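Local structure of RNA-dependent RNA Polymerase (6TZ0) at residues Gly57-Ser60 with Asn61-Leu65; Ala151-Ala154 with Ser155-Trp159; Glu660-Arg663 with Ala664-Gly667; Glu714-Gln717 with Asn718-Val721. The protein catalyses RNA-templated RNA synthesis, making plus strands from the double-stranded viral genome in a fully conservative way and, after core assembly, probably the complementary minus strands. All coordinates share one frame; numbering follows the deposited sequence.

Contact 1 of 4, residues Gly57-Ser60 with Asn61-Leu65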
loop_
_atom_site.group_PDB
_atom_site.type_symbol
_atom_site.label_atom_id
_atom_site.label_comp_id
_atom_site.label_asym_id
_atom_site.label_seq_id
_atom_site.Cartn_x
_atom_site.Cartn_y
_atom_site.Cartn_z
ATOM N N GLY A 57 40.664 15.376 -19.083
ATOM C CA GLY A 57 39.537 15.745 -19.910
ATOM C C GLY A 57 38.678 16.773 -19.204
ATOM O O GLY A 57 39.091 17.376 -18.212
ATOM N N GLU A 58 37.473 16.948 -19.727
ATOM C CA GLU A 58 36.566 17.988 -19.270
ATOM C C GLU A 58 35.536 17.437 -18.292
ATOM O O GLU A 58 35.271 16.236 -18.241
ATOM C CB GLU A 58 35.852 18.630 -20.458
ATOM C CG GLU A 58 36.759 19.417 -21.371
ATOM C CD GLU A 58 36.020 19.982 -22.564
ATOM O OE1 GLU A 58 34.831 19.647 -22.736
ATOM O OE2 GLU A 58 36.622 20.759 -23.330
ATOM N N ASP A 59 34.948 18.342 -17.518
ATOM C CA ASP A 59 33.879 17.989 -16.593
ATOM C C ASP A 59 32.530 18.157 -17.298
ATOM O O ASP A 59 32.464 18.251 -18.526
ATOM C CB ASP A 59 34.002 18.802 -15.295
ATOM C CG ASP A 59 33.897 20.307 -15.502
ATOM O OD1 ASP A 59 33.828 20.787 -16.650
ATOM O OD2 ASP A 59 33.889 21.031 -14.488
ATOM N N SER A 60 31.440 18.188 -16.530
ATOM C CA SER A 60 30.116 18.375 -17.110
ATOM C C SER A 60 29.899 19.781 -17.649
ATOM O O SER A 60 28.971 19.989 -18.434
ATOM C CB SER A 60 29.040 18.062 -16.077
ATOM O OG SER A 60 29.079 16.701 -15.706
ATOM N N ASN A 61 30.722 20.748 -17.251
ATOM C CA ASN A 61 30.566 22.123 -17.704
ATOM C C ASN A 61 31.776 22.623 -18.483
ATOM O O ASN A 61 31.912 23.830 -18.700
ATOM C CB ASN A 61 30.263 23.032 -16.513
ATOM C CG ASN A 61 28.832 22.894 -16.037
ATOM O OD1 ASN A 61 27.900 22.931 -16.838
ATOM N ND2 ASN A 61 28.652 22.688 -14.750
ATOM N N GLY A 62 32.649 21.721 -18.920
ATOM C CA GLY A 62 33.707 22.067 -19.844
ATOM C C GLY A 62 35.013 22.521 -19.234
ATOM O O GLY A 62 35.822 23.129 -19.941
ATOM N N ASN A 63 35.252 22.253 -17.957
ATOM C CA ASN A 63 36.496 22.632 -17.308
ATOM C C ASN A 63 37.405 21.417 -17.190
ATOM O O ASN A 63 36.931 20.302 -16.964
ATOM C CB ASN A 63 36.222 23.221 -15.928
ATOM C CG ASN A 63 35.339 24.448 -15.989
ATOM O OD1 ASN A 63 34.210 24.434 -15.506
ATOM N ND2 ASN A 63 35.852 25.516 -16.578
ATOM N N GLN A 64 38.710 21.640 -17.329
ATOM C CA GLN A 64 39.669 20.541 -17.378
ATOM C C GLN A 64 39.842 19.898 -16.010
ATOM O O GLN A 64 40.073 20.588 -15.014
ATOM C CB GLN A 64 41.016 21.037 -17.895
ATOM C CG GLN A 64 41.005 21.425 -19.354
ATOM C CD GLN A 64 40.818 20.227 -20.258
ATOM O OE1 GLN A 64 41.378 19.160 -20.015
ATOM N NE2 GLN A 64 40.025 20.394 -21.306
ATOM N N LEU A 65 39.741 18.571 -15.965
ATOM C CA LEU A 65 39.835 17.843 -14.710
ATOM C C LEU A 65 40.724 16.624 -14.916
ATOM O O LEU A 65 40.811 16.081 -16.018
ATOM C CB LEU A 65 38.427 17.471 -14.202
ATOM C CG LEU A 65 38.162 17.039 -12.754
ATOM C CD1 LEU A 65 38.293 15.570 -12.541
ATOM C CD2 LEU A 65 39.121 17.760 -11.819
#
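The carboxylate of Asp59 runs alongside the side chain of Asn63, its plane turned 69° from the Asn63 amide. Its CG stands between the backbone N and the carbonyl carbon (chi1 61°), which turns OD1 back into the loop. There the backbone N-H of Asn63 points at OD1, though the two atoms are modelled too close for the length to be trusted, and Asn61 N gives OD1 a weak bond at 3.2 Å. Asp59 N in turn gives a hydrogen bond to Asn63 O at 2.8 Å. Residues Asp59 to Gly62 form a type I turn, the tip of the beta hairpin made by strands 54-58 and 64-68, and the turn's own bond, from Gly62 N to Asp59 O, is weak. Gly62, the last residue of the turn, has positive phi (90°), where a CB would press on the preceding carbonyl O. Beside the turn Glu58 and Gln64 are an antiparallel non-hydrogen-bonded pair on one face, and Gln64, bent at chi2, brings NE2 to 3.4 Å from Glu58 CG. One step further Gly57 and Leu65 are a hydrogen-bonded pair, joined by Gly57 N to Leu65 O (3.1 Å) and Leu65 N to Gly57 O. Polar ends tie the turn to its surroundings: Asp59 OD2 bonds to Tyr331, Ser60 OG to Glu226 and Asn61 OD1 to Asn330, so helices 224-237 and 325-339 both hold it.

Contact 2 of 4, residues Ala151-Ala154 with Ser155-Trp159; sequences AVIA and SLDVW
With chi1 at 67°, Ser155 folds its OG back over its own main chain, and from there the hydroxyl reaches back along the helix to Val152 O. The hydrogen bond is 2.6 Å from Ser155 OG to Val152 O, with the hydroxyl as donor. It meets the carbonyl well off its axis, at a C=O...donor angle of 121°. Leu156 N reaches the same oxygen from the same face of its plane, at 3.0 Å from Leu156 N to Val152 O, so this buried carbonyl is gripped by two donors. The regular helical ladder runs on around it: Ser155 N to Ala151 O, Asp157 N to Ile153 O, Val158 N to Ala154 O. One turn apart, the side chains of Val152 and Leu156 leave the helix in roughly the same direction, with Val152 CG1 at 4.1 Å from Leu156 CD1. That methyl of Leu156 also comes to 4.2 Å from Ile153 CD1, giving an apolar strip along the helix. Asp157 crosses Ile153 at a slant and puts OD2 3.7 Å from Ile153 CG2. Its charge is met beyond the helix, by Arg168 in a salt bridge at OD2 and by the Tyr165 hydroxyl at OD1. This is the middle and C-terminal part of helix 145-160, whose earlier residue Arg147 binds ATP in another structure of this protein. Helix 206-218 packs on Ser155 and Leu156, helix 37-44 on Ile153 and Asp157, and helix 774-786 on Ser155 and Val158.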
loop_
_atom_site.group_PDB
_atom_site.type_symbol
_atom_site.label_atom_id
_atom_site.label_comp_id
_atom_site.label_asym_id
_atom_site.label_seq_id
_atom_site.Cartn_x
_atom_site.Cartn_y
_atom_site.Cartn_z
ATOM N N ALA A 151 25.900 -4.878 -23.745
ATOM C CA ALA A 151 25.099 -3.847 -24.402
ATOM C C ALA A 151 25.619 -2.450 -24.091
ATOM O O ALA A 151 25.737 -1.612 -24.999
ATOM C CB ALA A 151 23.636 -3.980 -23.992
ATOM N N VAL A 152 25.974 -2.199 -22.826
ATOM C CA VAL A 152 26.500 -0.888 -22.435
ATOM C C VAL A 152 27.844 -0.612 -23.110
ATOM O O VAL A 152 28.066 0.471 -23.676
ATOM C CB VAL A 152 26.610 -0.789 -20.902
ATOM C CG1 VAL A 152 27.265 0.507 -20.492
ATOM C CG2 VAL A 152 25.249 -0.870 -20.282
ATOM N N ILE A 153 28.743 -1.602 -23.097
ATOM C CA ILE A 153 30.074 -1.421 -23.676
ATOM C C ILE A 153 30.001 -1.296 -25.199
ATOM O O ILE A 153 30.724 -0.489 -25.799
ATOM C CB ILE A 153 30.997 -2.568 -23.218
ATOM C CG1 ILE A 153 31.217 -2.502 -21.706
ATOM C CG2 ILE A 153 32.325 -2.547 -23.924
ATOM C CD1 ILE A 153 31.864 -1.234 -21.232
ATOM N N ALA A 154 29.086 -2.037 -25.838
ATOM C CA ALA A 154 28.890 -1.931 -27.281
ATOM C C ALA A 154 28.365 -0.560 -27.682
ATOM O O ALA A 154 28.811 0.013 -28.687
ATOM C CB ALA A 154 27.924 -3.010 -27.751
ATOM N N SER A 155 27.424 -0.019 -26.899
ATOM C CA SER A 155 26.902 1.314 -27.181
ATOM C C SER A 155 27.980 2.378 -27.032
ATOM O O SER A 155 28.086 3.281 -27.875
ATOM C CB SER A 155 25.727 1.617 -26.260
ATOM O OG SER A 155 26.180 1.727 -24.928
ATOM N N LEU A 156 28.803 2.273 -25.981
ATOM C CA LEU A 156 29.897 3.226 -25.791
ATOM C C LEU A 156 30.933 3.135 -26.906
ATOM O O LEU A 156 31.465 4.163 -27.350
ATOM C CB LEU A 156 30.550 2.994 -24.434
ATOM C CG LEU A 156 29.844 3.412 -23.154
ATOM C CD1 LEU A 156 30.429 2.662 -22.003
ATOM C CD2 LEU A 156 30.090 4.877 -22.935
ATOM N N ASP A 157 31.215 1.918 -27.386
ATOM C CA ASP A 157 32.191 1.742 -28.459
ATOM C C ASP A 157 31.696 2.337 -29.767
ATOM O O ASP A 157 32.457 2.988 -30.487
ATOM C CB ASP A 157 32.514 0.264 -28.666
ATOM C CG ASP A 157 33.318 -0.320 -27.541
ATOM O OD1 ASP A 157 34.008 0.443 -26.841
ATOM O OD2 ASP A 157 33.286 -1.554 -27.380
ATOM N N VAL A 158 30.423 2.113 -30.099
ATOM C CA VAL A 158 29.907 2.622 -31.367
ATOM C C VAL A 158 29.735 4.139 -31.311
ATOM O O VAL A 158 29.968 4.836 -32.306
ATOM C CB VAL A 158 28.609 1.883 -31.736
ATOM C CG1 VAL A 158 27.946 2.460 -32.970
ATOM C CG2 VAL A 158 28.934 0.440 -31.990
ATOM N N TRP A 159 29.398 4.684 -30.137
ATOM C CA TRP A 159 29.269 6.135 -30.037
ATOM C C TRP A 159 30.626 6.825 -30.129
ATOM O O TRP A 159 30.798 7.759 -30.919
ATOM C CB TRP A 159 28.575 6.531 -28.740
ATOM C CG TRP A 159 28.261 8.004 -28.658
ATOM C CD1 TRP A 159 29.052 8.981 -28.134
ATOM C CD2 TRP A 159 27.051 8.650 -29.070
ATOM N NE1 TRP A 159 28.432 10.195 -28.229
ATOM C CE2 TRP A 159 27.198 10.020 -28.795
ATOM C CE3 TRP A 159 25.865 8.206 -29.659
ATOM C CZ2 TRP A 159 26.206 10.947 -29.085
ATOM C CZ3 TRP A 159 24.884 9.125 -29.943
ATOM C CH2 TRP A 159 25.058 10.479 -29.656
#

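Contact 3 of 4, residues Glu660-Arg663 with Ala664-Gly667; sequences ELKR and ASDG
Lys662 and Asp666 form a salt bridge one turn apart, with Lys662 NZ 2.9 Å from Asp666 OD2. The lysine starts with CG opposite its backbone N (chi1 -179°), then bends at chi2 and chi4, which swings the ammonium forward by one turn. NZ meets OD2 on its syn side, 16° out of the carboxylate plane. Among the hydrogen bonds, Lys662 O takes two donors from one face of its plane: the Ser665 hydroxyl, with Ser665 OG 2.9 Å from Lys662 O, and the backbone N-H of Asp666. The ladder before it is regular, Ala664 N to Glu660 O and Ser665 N to Leu661 O. Helix 644-665, in the central polymerase domain, ends here in a Schellman motif, marked by the positive phi of Gly667 (92°) and by bonds back into the last turn. Separately, Gly667 N bonds to Ala664 O at 3.3 Å. Leu661 and Ala664 are exposed. The other charged side chains look elsewhere. Arg663, bent at chi3, runs to helix 690-705, touching His696 and Ser699, and its NH2 bonds to Asn669 O. Glu660 forms a salt bridge with Arg657 one turn back.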
loop_
_atom_site.group_PDB
_atom_site.type_symbol
_atom_site.label_atom_id
_atom_site.label_comp_id
_atom_site.label_asym_id
_atom_site.label_seq_id
_atom_site.Cartn_x
_atom_site.Cartn_y
_atom_site.Cartn_z
ATOM N N GLU A 660 -1.957 27.967 11.696
ATOM C CA GLU A 660 -2.306 29.260 11.107
ATOM C C GLU A 660 -3.419 29.949 11.899
ATOM O O GLU A 660 -3.314 31.137 12.240
ATOM C CB GLU A 660 -2.704 29.059 9.644
ATOM C CG GLU A 660 -2.975 30.318 8.863
ATOM C CD GLU A 660 -3.221 30.045 7.393
ATOM O OE1 GLU A 660 -3.229 28.863 7.005
ATOM O OE2 GLU A 660 -3.390 31.011 6.621
ATOM N N LEU A 661 -4.469 29.194 12.248
ATOM C CA LEU A 661 -5.553 29.742 13.068
ATOM C C LEU A 661 -5.085 30.111 14.476
ATOM O O LEU A 661 -5.543 31.106 15.049
ATOM C CB LEU A 661 -6.701 28.745 13.164
ATOM C CG LEU A 661 -7.455 28.376 11.899
ATOM C CD1 LEU A 661 -8.497 27.328 12.214
ATOM C CD2 LEU A 661 -8.083 29.607 11.294
ATOM N N LYS A 662 -4.181 29.316 15.050
ATOM C CA LYS A 662 -3.675 29.571 16.393
ATOM C C LYS A 662 -2.807 30.819 16.440
ATOM O O LYS A 662 -2.891 31.598 17.398
ATOM C CB LYS A 662 -2.887 28.353 16.869
ATOM C CG LYS A 662 -2.317 28.434 18.263
ATOM C CD LYS A 662 -3.415 28.410 19.298
ATOM C CE LYS A 662 -2.849 28.195 20.687
ATOM N NZ LYS A 662 -1.982 29.307 21.146
ATOM N N ARG A 663 -1.984 31.027 15.413
ATOM C CA ARG A 663 -1.227 32.265 15.302
ATOM C C ARG A 663 -2.141 33.460 15.093
ATOM O O ARG A 663 -1.845 34.554 15.578
ATOM C CB ARG A 663 -0.224 32.170 14.161
ATOM C CG ARG A 663 0.969 31.320 14.452
ATOM C CD ARG A 663 1.800 31.191 13.207
ATOM N NE ARG A 663 2.207 32.483 12.671
ATOM C CZ ARG A 663 3.301 33.136 13.035
ATOM N NH1 ARG A 663 4.109 32.627 13.951
ATOM N NH2 ARG A 663 3.581 34.305 12.482
ATOM N N ALA A 664 -3.246 33.273 14.364
ATOM C CA ALA A 664 -4.215 34.353 14.218
ATOM C C ALA A 664 -4.848 34.719 15.556
ATOM O O ALA A 664 -5.014 35.902 15.867
ATOM C CB ALA A 664 -5.290 33.961 13.209
ATOM N N SER A 665 -5.188 33.722 16.369
ATOM C CA SER A 665 -5.800 33.996 17.663
ATOM C C SER A 665 -4.806 34.494 18.702
ATOM O O SER A 665 -5.227 35.068 19.708
ATOM C CB SER A 665 -6.503 32.756 18.206
ATOM O OG SER A 665 -5.562 31.791 18.624
ATOM N N ASP A 666 -3.507 34.283 18.504
ATOM C CA ASP A 666 -2.500 34.861 19.385
ATOM C C ASP A 666 -2.074 36.260 18.971
ATOM O O ASP A 666 -1.239 36.861 19.650
ATOM C CB ASP A 666 -1.260 33.965 19.456
ATOM C CG ASP A 666 -1.493 32.710 20.256
ATOM O OD1 ASP A 666 -2.351 32.734 21.161
ATOM O OD2 ASP A 666 -0.801 31.706 19.994
ATOM N N GLY A 667 -2.611 36.793 17.882
ATOM C CA GLY A 667 -2.261 38.119 17.431
ATOM C C GLY A 667 -1.133 38.195 16.433
ATOM O O GLY A 667 -0.463 39.229 16.368
#

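Contact 4 of 4, residues Glu714-Gln717 with Asn718-Val721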
loop_
_atom_site.group_PDB
_atom_site.type_symbol
_atom_site.label_atom_id
_atom_site.label_comp_id
_atom_site.label_asym_id
_atom_site.label_seq_id
_atom_site.Cartn_x
_atom_site.Cartn_y
_atom_site.Cartn_z
ATOM N N GLU A 714 14.743 21.753 5.469
ATOM C CA GLU A 714 15.404 22.285 4.285
ATOM C C GLU A 714 14.472 23.336 3.683
ATOM O O GLU A 714 13.475 23.024 3.027
ATOM C CB GLU A 714 15.829 21.175 3.316
ATOM C CG GLU A 714 14.789 20.157 2.874
ATOM C CD GLU A 714 15.370 19.085 1.975
ATOM O OE1 GLU A 714 16.596 19.109 1.739
ATOM O OE2 GLU A 714 14.600 18.224 1.501
ATOM N N LEU A 715 14.783 24.593 3.959
ATOM C CA LEU A 715 13.969 25.716 3.535
ATOM C C LEU A 715 14.844 26.693 2.768
ATOM O O LEU A 715 15.928 27.060 3.226
ATOM C CB LEU A 715 13.269 26.379 4.732
ATOM C CG LEU A 715 13.954 27.165 5.847
ATOM C CD1 LEU A 715 12.915 27.966 6.574
ATOM C CD2 LEU A 715 14.669 26.260 6.832
ATOM N N SER A 716 14.379 27.085 1.589
ATOM C CA SER A 716 15.191 27.793 0.620
ATOM C C SER A 716 14.433 28.988 0.074
ATOM O O SER A 716 13.221 29.127 0.245
ATOM C CB SER A 716 15.599 26.878 -0.539
ATOM O OG SER A 716 14.470 26.468 -1.281
ATOM N N GLN A 717 15.174 29.855 -0.598
ATOM C CA GLN A 717 14.586 30.959 -1.333
ATOM C C GLN A 717 14.246 30.573 -2.763
ATOM O O GLN A 717 13.287 31.106 -3.332
ATOM C CB GLN A 717 15.543 32.158 -1.287
ATOM C CG GLN A 717 15.116 33.382 -2.067
ATOM C CD GLN A 717 15.935 34.608 -1.739
ATOM O OE1 GLN A 717 16.735 34.599 -0.808
ATOM N NE2 GLN A 717 15.759 35.666 -2.525
ATOM N N ASN A 718 14.956 29.609 -3.346
ATOM C CA ASN A 718 14.788 29.393 -4.774
ATOM C C ASN A 718 14.783 27.923 -5.187
ATOM O O ASN A 718 15.106 27.613 -6.334
ATOM C CB ASN A 718 15.861 30.166 -5.540
ATOM C CG ASN A 718 17.252 29.916 -5.013
ATOM O OD1 ASN A 718 17.468 29.049 -4.172
ATOM N ND2 ASN A 718 18.205 30.709 -5.479
ATOM N N SER A 719 14.376 27.011 -4.309
ATOM C CA SER A 719 14.298 25.604 -4.683
ATOM C C SER A 719 13.243 24.906 -3.840
ATOM O O SER A 719 13.130 25.164 -2.641
ATOM C CB SER A 719 15.649 24.902 -4.519
ATOM O OG SER A 719 16.041 24.843 -3.162
ATOM N N ILE A 720 12.487 24.011 -4.467
ATOM C CA ILE A 720 11.359 23.353 -3.820
ATOM C C ILE A 720 11.284 21.911 -4.316
ATOM O O ILE A 720 11.620 21.619 -5.467
ATOM C CB ILE A 720 10.053 24.152 -4.069
ATOM C CG1 ILE A 720 8.932 23.709 -3.135
ATOM C CG2 ILE A 720 9.621 24.140 -5.537
ATOM C CD1 ILE A 720 9.152 24.105 -1.717
ATOM N N VAL A 721 10.907 20.996 -3.423
ATOM C CA VAL A 721 10.853 19.565 -3.716
ATOM C C VAL A 721 9.468 19.053 -3.351
ATOM O O VAL A 721 8.995 19.283 -2.235
ATOM C CB VAL A 721 11.909 18.760 -2.929
ATOM C CG1 VAL A 721 11.918 17.318 -3.386
ATOM C CG2 VAL A 721 13.289 19.363 -3.029
#
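The connection between strand 711-716, at the edge of the antiparallel palm sheet of the RNA polymerase, and strand 720-722 is made by a short bend in which Ser716 meets Ser719. Their hydroxyls share a hydrogen bond, 2.9 Å from Ser716 OG to Ser719 OG. Either may be the donor, and the place of the Ser716 hydroxyl is less sure in this model. A chi1 of 66° swings the Ser719 hydroxyl toward Ser716, so that Ser719 OG also lies 3.3 Å from Ser716 CB. The strand before the bend pairs with 541-548, the strand carrying Asp547, which binds magnesium in another structure of this protein, through backbone bonds of Glu714 with Ser545 and Ser716 with Leu543. After the bend the chain joins a separate small antiparallel sheet, where Ile720 pairs with Val727. The side chain of Ile720 still packs on Leu543 and Ser545, about 10 Å from the side chain of Asp681, likewise a magnesium ligand in another structure. At the corner itself, Gln717 N is held by Glu288, while helix 257-264 lies against Ser716, Asn718 and Ser719.

Overall arrangement
Along the chain the four contacts come in series, and none touches another. Contacts 1 and 2 lie on the same side of the chain's centre, about 22 Å apart between centres: contact 1 is a hairpin tip, and contact 2 lies on the buried helix 145-160. Contacts 3 and 4 have centres about 25 Å apart. One ends helix 644-665 at the surface, and the other leads strand 711-716 out of the sheet whose strand 541-548 and 672-677/682-687 hairpin carry the metal-binding aspartates. Contact 2 is farthest from contact 3, about 62 Å between centres, across the centre of the chain. Contacts 1 and 4 are about 28 Å apart between centres. Contacts 3 and 4 thus share the catalytic region, while contacts 1 and 2 come earlier in the chain.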